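Local coordinates for protein glycoside hydrolase family 31 (Trueperella pyogenes, PDB 5I0F) that degrades cycloalternan as a family 31 glycoside hydrolase, passing through a covalent intermediate, at residues 387-392 with 428-433; 194-199 with 468-473; 392-397 with 433-438. All coordinates share one frame; numbering follows the deposited sequence.

Contact 1 of 3, residues 387-392 with 428-433; sequences WQIPLQ and GWWFPN. With GLC (alpha-D-glucopyranose), chain B; BGC (beta-D-glucopyranose), chain C; GLC (alpha-D-glucopyranose), chain D.
Leu391 and Phe431 mark the closest approach of the two backbones, whose CA atoms stay 7.6 Å apart, so the segments meet through side chains and pair no strands. Aromatic rings and two aliphatic side chains span the gap. CD1 of Leu391 packs against Phe431 CB at 3.5 Å, the two side chains running at a slant to one another. In Ile389, CG1 is anti to the backbone N (chi1 -176°), and a bend at chi2 (76°) carries CD1 to 3.5 Å from Trp430 CZ3. The other branch of the same residue, CG2, reaches Phe431 CE2 at 4.0 Å, so the two branches touch different rings. Trp387 slides past Trp430, and its CZ2 comes to 3.9 Å from Trp430 CH2; Phe431 CZ also lies near the plane of the Trp387 ring, at its edge.

The glycan meets the same rings. Trp430 has Phe431 CD1 over one face and, over the opposite one, O4 of the chain B glucose, both toward the rim, with O4 3.2 Å from Trp430 CZ3. The edge of the Trp429 ring meets the same sugar: Trp429 NE1 donates to O6 at 2.9 Å in a nearly straight bond (171°). One face of Trp387 carries the chain D glucose, while Trp387 NE1 is hydrogen-bonded to Asp467. The contact thus forms part of the glycan pocket. Strand 383-388 lies between strands 326-329 and 463-466 of the TIM barrel, the partner loop connects helices 400-412 and 442-450, and helix 485-506 packs against Pro390.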
loop_
_atom_site.group_PDB
_atom_site.type_symbol
_atom_site.label_atom_id
_atom_site.label_comp_id
_atom_site.label_asym_id
_atom_site.label_seq_id
_atom_site.Cartn_x
_atom_site.Cartn_y
_atom_site.Cartn_z
ATOM N N TRP A 387 -7.709 1.471 15.278
ATOM C CA TRP A 387 -6.747 2.039 14.333
ATOM C C TRP A 387 -5.416 2.380 14.986
ATOM O O TRP A 387 -5.370 2.797 16.149
ATOM C CB TRP A 387 -7.359 3.308 13.758
ATOM C CG TRP A 387 -6.638 4.039 12.657
ATOM C CD1 TRP A 387 -6.856 3.899 11.325
ATOM C CD2 TRP A 387 -5.669 5.083 12.795
ATOM N NE1 TRP A 387 -6.074 4.786 10.624
ATOM C CE2 TRP A 387 -5.330 5.513 11.496
ATOM C CE3 TRP A 387 -5.052 5.689 13.884
ATOM C CZ2 TRP A 387 -4.385 6.520 11.250
ATOM C CZ3 TRP A 387 -4.128 6.691 13.653
ATOM C CH2 TRP A 387 -3.805 7.101 12.337
ATOM N N GLN A 388 -4.358 2.187 14.217
ATOM C CA GLN A 388 -2.975 2.481 14.589
ATOM C C GLN A 388 -2.227 3.076 13.418
ATOM O O GLN A 388 -2.647 2.916 12.254
ATOM C CB GLN A 388 -2.274 1.198 15.021
ATOM C CG GLN A 388 -2.791 0.629 16.338
ATOM C CD GLN A 388 -2.333 1.428 17.532
ATOM O OE1 GLN A 388 -1.287 1.154 18.092
ATOM N NE2 GLN A 388 -3.118 2.408 17.940
ATOM N N ILE A 389 -1.101 3.734 13.738
ATOM C CA ILE A 389 -0.172 4.293 12.765
ATOM C C ILE A 389 1.264 4.036 13.323
ATOM O O ILE A 389 1.465 4.152 14.552
ATOM C CB ILE A 389 -0.444 5.807 12.581
ATOM C CG1 ILE A 389 0.427 6.445 11.503
ATOM C CG2 ILE A 389 -0.197 6.571 13.877
ATOM C CD1 ILE A 389 -0.020 6.129 10.122
ATOM N N PRO A 390 2.243 3.683 12.466
ATOM C CA PRO A 390 3.605 3.414 12.992
ATOM C C PRO A 390 4.442 4.697 12.996
ATOM O O PRO A 390 5.479 4.786 12.330
ATOM C CB PRO A 390 4.142 2.386 12.013
ATOM C CG PRO A 390 3.529 2.768 10.697
ATOM C CD PRO A 390 2.221 3.480 10.995
ATOM N N LEU A 391 3.933 5.687 13.721
ATOM C CA LEU A 391 4.525 7.012 13.866
ATOM C C LEU A 391 4.227 7.546 15.269
ATOM O O LEU A 391 3.214 7.202 15.875
ATOM C CB LEU A 391 3.993 8.005 12.836
ATOM C CG LEU A 391 4.386 7.743 11.364
ATOM C CD1 LEU A 391 3.612 8.647 10.419
ATOM C CD2 LEU A 391 5.887 7.926 11.159
ATOM N N GLN A 392 5.111 8.408 15.763
ATOM C CA GLN A 392 4.944 9.013 17.077
ATOM C C GLN A 392 5.038 10.507 16.843
ATOM O O GLN A 392 6.135 11.015 16.535
ATOM C CB GLN A 392 6.039 8.552 18.027
ATOM C CG GLN A 392 5.922 9.131 19.435
ATOM C CD GLN A 392 4.859 8.452 20.287
ATOM O OE1 GLN A 392 4.849 7.230 20.426
ATOM N NE2 GLN A 392 3.993 9.242 20.894
ATOM N N GLY A 428 7.327 12.824 4.833
ATOM C CA GLY A 428 6.075 12.836 4.135
ATOM C C GLY A 428 5.177 13.973 4.568
ATOM O O GLY A 428 5.487 14.756 5.473
ATOM N N TRP A 429 4.029 14.016 3.910
ATOM C CA TRP A 429 3.054 15.083 4.090
ATOM C C TRP A 429 2.099 14.764 5.254
ATOM O O TRP A 429 1.652 15.668 5.938
ATOM C CB TRP A 429 2.266 15.314 2.776
ATOM C CG TRP A 429 1.605 14.071 2.220
ATOM C CD1 TRP A 429 0.364 13.594 2.534
ATOM C CD2 TRP A 429 2.169 13.138 1.273
ATOM N NE1 TRP A 429 0.114 12.414 1.836
ATOM C CE2 TRP A 429 1.196 12.121 1.051
ATOM C CE3 TRP A 429 3.393 13.066 0.586
ATOM C CZ2 TRP A 429 1.413 11.035 0.182
ATOM C CZ3 TRP A 429 3.605 11.983 -0.305
ATOM C CH2 TRP A 429 2.615 10.984 -0.487
ATOM N N TRP A 430 1.813 13.484 5.484
ATOM C CA TRP A 430 0.893 13.054 6.556
ATOM C C TRP A 430 1.708 12.753 7.808
ATOM O O TRP A 430 2.672 11.992 7.735
ATOM C CB TRP A 430 0.177 11.800 6.079
ATOM C CG TRP A 430 -1.036 11.344 6.835
ATOM C CD1 TRP A 430 -2.053 12.111 7.328
ATOM C CD2 TRP A 430 -1.390 9.984 7.095
ATOM N NE1 TRP A 430 -3.001 11.306 7.920
ATOM C CE2 TRP A 430 -2.622 9.998 7.792
ATOM C CE3 TRP A 430 -0.773 8.755 6.829
ATOM C CZ2 TRP A 430 -3.256 8.827 8.216
ATOM C CZ3 TRP A 430 -1.403 7.588 7.236
ATOM C CH2 TRP A 430 -2.633 7.630 7.931
ATOM N N PHE A 431 1.318 13.325 8.945
ATOM C CA PHE A 431 2.081 13.227 10.201
ATOM C C PHE A 431 3.517 13.721 9.955
ATOM O O PHE A 431 4.477 13.003 10.229
ATOM C CB PHE A 431 2.101 11.791 10.766
ATOM C CG PHE A 431 0.796 11.330 11.380
ATOM C CD1 PHE A 431 -0.346 11.147 10.604
ATOM C CD2 PHE A 431 0.732 11.002 12.734
ATOM C CE1 PHE A 431 -1.539 10.699 11.171
ATOM C CE2 PHE A 431 -0.454 10.544 13.306
ATOM C CZ PHE A 431 -1.600 10.419 12.529
ATOM N N PRO A 432 3.656 14.951 9.424
ATOM C CA PRO A 432 4.985 15.458 9.071
ATOM C C PRO A 432 5.912 15.565 10.302
ATOM O O PRO A 432 5.458 15.919 11.398
ATOM C CB PRO A 432 4.681 16.839 8.460
ATOM C CG PRO A 432 3.401 17.263 9.075
ATOM C CD PRO A 432 2.620 15.999 9.311
ATOM N N ASN A 433 7.173 15.158 10.133
ATOM C CA ASN A 433 8.203 15.214 11.192
ATOM C C ASN A 433 8.005 14.279 12.388
ATOM O O ASN A 433 8.747 14.353 13.378
ATOM C CB ASN A 433 8.395 16.663 11.673
ATOM C CG ASN A 433 8.830 17.595 10.552
ATOM O OD1 ASN A 433 8.246 18.667 10.362
ATOM N ND2 ASN A 433 9.863 17.197 9.803
HETATM C C1 GLC B . -6.000 11.599 4.141
HETATM C C2 GLC B . -6.498 10.152 4.091
HETATM C C3 GLC B . -5.504 9.219 4.772
HETATM C C4 GLC B . -4.142 9.361 4.110
HETATM C C5 GLC B . -3.716 10.826 4.243
HETATM C C6 GLC B . -2.349 11.108 3.642
HETATM O O2 GLC B . -7.787 10.070 4.706
HETATM O O3 GLC B . -5.971 7.865 4.663
HETATM O O4 GLC B . -3.192 8.467 4.725
HETATM O O5 GLC B . -4.676 11.693 3.609
HETATM O O6 GLC B . -2.372 11.058 2.207
HETATM C C2 BGC C . -6.585 5.153 5.866
HETATM C C3 BGC C . -8.063 5.571 5.971
HETATM C C4 BGC C . -8.325 6.146 7.359
HETATM C C5 BGC C . -7.354 7.294 7.673
HETATM C C6 BGC C . -7.513 7.699 9.133
HETATM C C1 BGC C . -5.586 5.678 6.929
HETATM O O2 BGC C . -6.065 4.771 4.577
HETATM O O3 BGC C . -8.914 4.455 5.699
HETATM O O4 BGC C . -9.685 6.612 7.460
HETATM O O5 BGC C . -5.961 6.979 7.416
HETATM O O6 BGC C . -6.794 8.905 9.406
HETATM C C1 GLC D . -7.605 9.921 10.015
HETATM C C2 GLC D . -6.834 11.251 10.067
HETATM C C3 GLC D . -5.744 11.224 11.131
HETATM C C4 GLC D . -6.318 10.752 12.462
HETATM C C5 GLC D . -6.986 9.391 12.284
HETATM C C6 GLC D . -7.583 8.849 13.579
HETATM O O2 GLC D . -6.239 11.538 8.795
HETATM O O3 GLC D . -5.156 12.526 11.263
HETATM O O4 GLC D . -5.262 10.665 13.432
HETATM O O5 GLC D . -8.034 9.518 11.319
HETATM O O6 GLC D . -8.637 9.693 14.027
#

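Contact 2 of 3, residues 194-199 with 468-473; sequences SVVFEQ and GGEHAW. With GLC (alpha-D-glucopyranose), chain B.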
loop_
_atom_site.group_PDB
_atom_site.type_symbol
_atom_site.label_atom_id
_atom_site.label_comp_id
_atom_site.label_asym_id
_atom_site.label_seq_id
_atom_site.Cartn_x
_atom_site.Cartn_y
_atom_site.Cartn_z
ATOM N N SER A 194 8.510 -1.493 -8.334
ATOM C CA SER A 194 8.079 -2.041 -7.070
ATOM C C SER A 194 8.784 -1.325 -5.929
ATOM O O SER A 194 9.917 -1.693 -5.542
ATOM C CB SER A 194 8.302 -3.562 -7.026
ATOM O OG SER A 194 7.302 -4.184 -7.856
ATOM N N VAL A 195 8.110 -0.280 -5.435
ATOM C CA VAL A 195 8.539 0.512 -4.287
ATOM C C VAL A 195 7.289 0.840 -3.477
ATOM O O VAL A 195 6.264 1.224 -4.039
ATOM C CB VAL A 195 9.329 1.784 -4.700
ATOM C CG1 VAL A 195 8.500 2.775 -5.515
ATOM C CG2 VAL A 195 9.915 2.483 -3.476
ATOM N N VAL A 196 7.362 0.654 -2.166
ATOM C CA VAL A 196 6.214 0.926 -1.313
ATOM C C VAL A 196 5.979 2.450 -1.373
ATOM O O VAL A 196 6.918 3.243 -1.232
ATOM C CB VAL A 196 6.476 0.446 0.114
ATOM C CG1 VAL A 196 5.412 0.945 1.066
ATOM C CG2 VAL A 196 6.599 -1.078 0.148
ATOM N N PHE A 197 4.748 2.857 -1.660
ATOM C CA PHE A 197 4.439 4.298 -1.776
ATOM C C PHE A 197 2.991 4.577 -1.434
ATOM O O PHE A 197 2.101 3.767 -1.753
ATOM C CB PHE A 197 4.753 4.817 -3.191
ATOM C CG PHE A 197 4.423 6.267 -3.380
ATOM C CD1 PHE A 197 5.169 7.242 -2.737
ATOM C CD2 PHE A 197 3.358 6.667 -4.142
ATOM C CE1 PHE A 197 4.881 8.585 -2.886
ATOM C CE2 PHE A 197 3.051 8.017 -4.290
ATOM C CZ PHE A 197 3.807 8.985 -3.645
ATOM N N GLU A 198 2.752 5.710 -0.784
ATOM C CA GLU A 198 1.394 6.151 -0.505
ATOM C C GLU A 198 0.861 7.082 -1.599
ATOM O O GLU A 198 1.100 8.287 -1.566
ATOM C CB GLU A 198 1.270 6.831 0.858
ATOM C CG GLU A 198 -0.201 6.995 1.223
ATOM C CD GLU A 198 -0.563 8.266 1.969
ATOM O OE1 GLU A 198 0.245 8.774 2.779
ATOM O OE2 GLU A 198 -1.715 8.717 1.766
ATOM N N GLN A 199 0.148 6.506 -2.566
ATOM C CA GLN A 199 -0.560 7.269 -3.590
ATOM C C GLN A 199 -1.971 7.490 -3.095
ATOM O O GLN A 199 -2.763 6.523 -3.021
ATOM C CB GLN A 199 -0.540 6.530 -4.936
ATOM C CG GLN A 199 -1.364 7.169 -6.041
ATOM C CD GLN A 199 -0.997 8.596 -6.315
ATOM O OE1 GLN A 199 0.175 8.922 -6.504
ATOM N NE2 GLN A 199 -1.985 9.463 -6.328
ATOM N N GLY A 468 -1.047 3.082 7.329
ATOM C CA GLY A 468 0.275 3.624 7.010
ATOM C C GLY A 468 1.378 2.587 6.826
ATOM O O GLY A 468 1.132 1.483 6.374
ATOM N N GLY A 469 2.606 2.979 7.136
ATOM C CA GLY A 469 3.794 2.136 6.972
ATOM C C GLY A 469 4.697 2.496 5.793
ATOM O O GLY A 469 5.759 1.870 5.623
ATOM N N GLU A 470 4.302 3.510 5.014
ATOM C CA GLU A 470 5.030 3.931 3.790
ATOM C C GLU A 470 5.945 5.127 4.040
ATOM O O GLU A 470 6.467 5.685 3.098
ATOM C CB GLU A 470 4.058 4.324 2.675
ATOM C CG GLU A 470 2.842 3.409 2.514
ATOM C CD GLU A 470 1.622 3.785 3.360
ATOM O OE1 GLU A 470 1.666 4.754 4.173
ATOM O OE2 GLU A 470 0.577 3.099 3.205
ATOM N N HIS A 471 6.215 5.472 5.295
ATOM C CA HIS A 471 6.727 6.804 5.638
ATOM C C HIS A 471 8.247 6.968 5.525
ATOM O O HIS A 471 8.752 8.103 5.516
ATOM C CB HIS A 471 6.304 7.156 7.070
ATOM C CG HIS A 471 4.905 6.729 7.399
ATOM N ND1 HIS A 471 3.797 7.353 6.865
ATOM C CD2 HIS A 471 4.439 5.720 8.167
ATOM C CE1 HIS A 471 2.708 6.751 7.296
ATOM N NE2 HIS A 471 3.069 5.762 8.093
ATOM N N ALA A 472 8.983 5.861 5.450
ATOM C CA ALA A 472 10.465 5.921 5.489
ATOM C C ALA A 472 10.998 6.229 4.109
ATOM O O ALA A 472 10.856 5.398 3.206
ATOM C CB ALA A 472 11.045 4.604 5.972
ATOM N N TRP A 473 11.604 7.409 3.949
ATOM C CA TRP A 473 12.311 7.773 2.731
ATOM C C TRP A 473 13.756 8.090 3.102
ATOM O O TRP A 473 14.006 8.880 4.005
ATOM C CB TRP A 473 11.711 9.011 2.078
ATOM C CG TRP A 473 10.285 8.943 1.602
ATOM C CD1 TRP A 473 9.523 7.825 1.353
ATOM C CD2 TRP A 473 9.464 10.058 1.287
ATOM N NE1 TRP A 473 8.264 8.196 0.929
ATOM C CE2 TRP A 473 8.209 9.565 0.879
ATOM C CE3 TRP A 473 9.665 11.437 1.317
ATOM C CZ2 TRP A 473 7.167 10.412 0.491
ATOM C CZ3 TRP A 473 8.628 12.279 0.933
ATOM C CH2 TRP A 473 7.389 11.758 0.539
HETATM C C1 GLC B . -6.000 11.599 4.141
HETATM C C2 GLC B . -6.498 10.152 4.091
HETATM C C3 GLC B . -5.504 9.219 4.772
HETATM C C4 GLC B . -4.142 9.361 4.110
HETATM C C5 GLC B . -3.716 10.826 4.243
HETATM C C6 GLC B . -2.349 11.108 3.642
HETATM O O2 GLC B . -7.787 10.070 4.706
HETATM O O3 GLC B . -5.971 7.865 4.663
HETATM O O4 GLC B . -3.192 8.467 4.725
HETATM O O5 GLC B . -4.676 11.693 3.609
HETATM O O6 GLC B . -2.372 11.058 2.207
HETATM O O HOH W 1 7.448 5.387 0.266
HETATM O O HOH W 2 4.989 7.098 0.563
HETATM O O HOH W 3 2.344 7.549 4.138
#
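Glu198 and Glu470 run at an angle to each other, their carboxylate planes turned 40° apart, and the carboxylate of Glu470 comes against the base of the Glu198 side chain, OE1 3.9 Å from Glu198 CB. The two OE1 atoms stay 4.5 Å apart, and a single water between them donates to both, to Glu198 OE1 at 2.8 Å and to Glu470 OE1 at 2.9 Å. The neighbouring acids are therefore linked through a shared proton donor. Each also has a separate outer partner, since Glu470 OE2 forms a salt bridge with Arg516, whereas Glu198 OE2 accepts a very short bond, 2.5 Å, from O6 of the chain B glucose. A chi1 of -168° sends Glu198 CG away from its backbone N, and both glutamates bend at chi2.

Glu470 CG, set by chi1 of -42°, meets Val196, whose side chain crosses that of Glu470 at about a right angle, Val196 CG1 3.8 Å from Glu470 CG. Farther along, Trp473 reaches the edge of the Phe197 ring in a looser apolar contact. Two waters link the backbones. Trp473 NE1 donates at 3.0 Å to a water that also lies beside the carbonyls of Val196 and Glu470, and Glu198 N donates at 3.0 Å to a second water bonded to Glu470 O.

Here a loop that follows strand 191-194 of an antiparallel sheet meets the loop after barrel strand 463-466. This is the family 31 design, in which an N-terminal beta domain lends a loop to the sugar pocket at the mouth of the TIM barrel.

Contact 3 of 3, residues 392-397 with 433-438; sequences QKTDDD and NALMPD. With CA (calcium ion), chain I.
The flat groups that meet are peptides, those of Gln392 and Leu435, which face each other through reciprocal N-H to O bonds. Gln392 N to Leu435 O and Leu435 N to Gln392 O are both 2.9 Å, which makes the residues an antiparallel hydrogen-bonded pair: an isolated beta bridge between two loops of the TIM-barrel domain. Ala434 CB lies against the Gln392 carbonyl, 3.6 Å from its O.

Beyond the bridge the contact passes to Thr394. The side chains of Thr394 and Leu435 cross at about a right angle, and Thr394 CG2, anti to the carbonyl carbon, lies 3.6 Å from Leu435 CG, while Thr394 OG1 makes at most a weak, unsettled bond to Asn433 O. Gln392 turns its amide away to Gln405 of helix 400-412, and Lys393 directs NZ to the carbonyl of Glu335. The bridge thus closes the base of the excursion that contains helix 400-412.

Past Thr394 the chain leaves its partner for the surface, where Asp396 holds a calcium ion with both carboxylate oxygens, OD1 at 2.7 Å and OD2 at 2.8 Å.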
loop_
_atom_site.group_PDB
_atom_site.type_symbol
_atom_site.label_atom_id
_atom_site.label_comp_id
_atom_site.label_asym_id
_atom_site.label_seq_id
_atom_site.Cartn_x
_atom_site.Cartn_y
_atom_site.Cartn_z
ATOM N N GLN A 392 5.111 8.408 15.763
ATOM C CA GLN A 392 4.944 9.013 17.077
ATOM C C GLN A 392 5.038 10.507 16.843
ATOM O O GLN A 392 6.135 11.015 16.535
ATOM C CB GLN A 392 6.039 8.552 18.027
ATOM C CG GLN A 392 5.922 9.131 19.435
ATOM C CD GLN A 392 4.859 8.452 20.287
ATOM O OE1 GLN A 392 4.849 7.230 20.426
ATOM N NE2 GLN A 392 3.993 9.242 20.894
ATOM N N LYS A 393 3.909 11.197 16.957
ATOM C CA LYS A 393 3.883 12.642 16.738
ATOM C C LYS A 393 4.870 13.352 17.664
ATOM O O LYS A 393 5.113 12.907 18.779
ATOM C CB LYS A 393 2.500 13.228 16.974
ATOM C CG LYS A 393 1.424 12.861 15.968
ATOM C CD LYS A 393 0.089 13.448 16.414
ATOM C CE LYS A 393 -0.942 13.444 15.289
ATOM N NZ LYS A 393 -2.217 14.120 15.657
ATOM N N THR A 394 5.403 14.469 17.183
ATOM C CA THR A 394 6.254 15.344 17.969
ATOM C C THR A 394 5.820 16.823 17.850
ATOM O O THR A 394 6.662 17.701 17.910
ATOM C CB THR A 394 7.720 15.237 17.500
ATOM O OG1 THR A 394 7.799 15.621 16.123
ATOM C CG2 THR A 394 8.238 13.819 17.645
ATOM N N ASP A 395 4.530 17.107 17.704
ATOM C CA ASP A 395 4.053 18.517 17.660
ATOM C C ASP A 395 4.481 19.215 18.963
ATOM O O ASP A 395 4.458 18.616 20.047
ATOM C CB ASP A 395 2.514 18.666 17.555
ATOM C CG ASP A 395 1.843 17.759 16.495
ATOM O OD1 ASP A 395 2.473 16.826 15.945
ATOM O OD2 ASP A 395 0.633 17.990 16.234
ATOM N N ASP A 396 4.858 20.484 18.858
ATOM C CA ASP A 396 5.099 21.320 20.047
ATOM C C ASP A 396 3.881 21.490 21.004
ATOM O O ASP A 396 4.076 21.820 22.184
ATOM C CB ASP A 396 5.653 22.698 19.635
ATOM C CG ASP A 396 4.787 23.407 18.595
ATOM O OD1 ASP A 396 3.638 22.982 18.343
ATOM O OD2 ASP A 396 5.254 24.405 18.009
ATOM N N ASP A 397 2.651 21.266 20.504
ATOM C CA ASP A 397 1.412 21.389 21.316
ATOM C C ASP A 397 0.821 20.067 21.837
ATOM O O ASP A 397 -0.343 20.015 22.231
ATOM C CB ASP A 397 0.338 22.176 20.544
ATOM C CG ASP A 397 -0.163 21.451 19.302
ATOM O OD1 ASP A 397 0.411 20.407 18.903
ATOM O OD2 ASP A 397 -1.138 21.957 18.705
ATOM N N ASN A 433 7.173 15.158 10.133
ATOM C CA ASN A 433 8.203 15.214 11.192
ATOM C C ASN A 433 8.005 14.279 12.388
ATOM O O ASN A 433 8.747 14.353 13.378
ATOM C CB ASN A 433 8.395 16.663 11.673
ATOM C CG ASN A 433 8.830 17.595 10.552
ATOM O OD1 ASN A 433 8.246 18.667 10.362
ATOM N ND2 ASN A 433 9.863 17.197 9.803
ATOM N N ALA A 434 7.038 13.368 12.305
ATOM C CA ALA A 434 6.864 12.351 13.340
ATOM C C ALA A 434 8.070 11.399 13.400
ATOM O O ALA A 434 8.779 11.213 12.402
ATOM C CB ALA A 434 5.590 11.558 13.069
ATOM N N LEU A 435 8.283 10.804 14.572
ATOM C CA LEU A 435 9.285 9.748 14.765
ATOM C C LEU A 435 8.722 8.457 14.204
ATOM O O LEU A 435 7.500 8.288 14.130
ATOM C CB LEU A 435 9.564 9.530 16.242
ATOM C CG LEU A 435 10.051 10.742 17.028
ATOM C CD1 LEU A 435 9.979 10.455 18.515
ATOM C CD2 LEU A 435 11.458 11.074 16.611
ATOM N N MET A 436 9.615 7.549 13.813
ATOM C CA MET A 436 9.200 6.266 13.284
ATOM C C MET A 436 9.821 5.143 14.117
ATOM O O MET A 436 11.041 5.023 14.163
ATOM C CB MET A 436 9.605 6.199 11.806
ATOM C CG MET A 436 8.955 5.099 11.009
ATOM S SD MET A 436 9.158 5.372 9.211
ATOM C CE MET A 436 8.144 4.030 8.629
ATOM N N PRO A 437 8.990 4.317 14.789
ATOM C CA PRO A 437 9.573 3.243 15.581
ATOM C C PRO A 437 10.287 2.235 14.698
ATOM O O PRO A 437 9.873 1.986 13.529
ATOM C CB PRO A 437 8.362 2.585 16.273
ATOM C CG PRO A 437 7.199 2.903 15.381
ATOM C CD PRO A 437 7.518 4.242 14.759
ATOM N N ASP A 438 11.355 1.675 15.249
ATOM C CA ASP A 438 12.153 0.669 14.560
ATOM C C ASP A 438 11.547 -0.678 14.897
ATOM O O ASP A 438 11.688 -1.163 16.008
ATOM C CB ASP A 438 13.628 0.745 14.983
ATOM C CG ASP A 438 14.530 -0.079 14.092
ATOM O OD1 ASP A 438 14.044 -1.090 13.565
ATOM O OD2 ASP A 438 15.728 0.262 13.911
HETATM CA CA CA I . 2.629 25.201 17.255
HETATM O O HOH W 4 0.629 24.128 17.843
#

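All three contacts sit at the loop end of one barrel, and their chemistry differs with place. Contacts 1 and 2 are buried and share the chain B glucose: contact 1 offers mainly rings, contact 2 carboxylates and bridging water. They also touch directly, Ile389 CD1 and Leu391 CD1 both packing on His471 NE2. Contact 3, only partly buried, relies on backbone bonding. It continues the same two chain runs as contact 1, sharing Gln392 and Asn433, with centres about 7 Å apart, and Phe431 packs on Lys393 between them. Contacts 2 and 3 lie about 17 Å apart, centre to centre, joined lightly where Met436 CE meets His471 and Ala472.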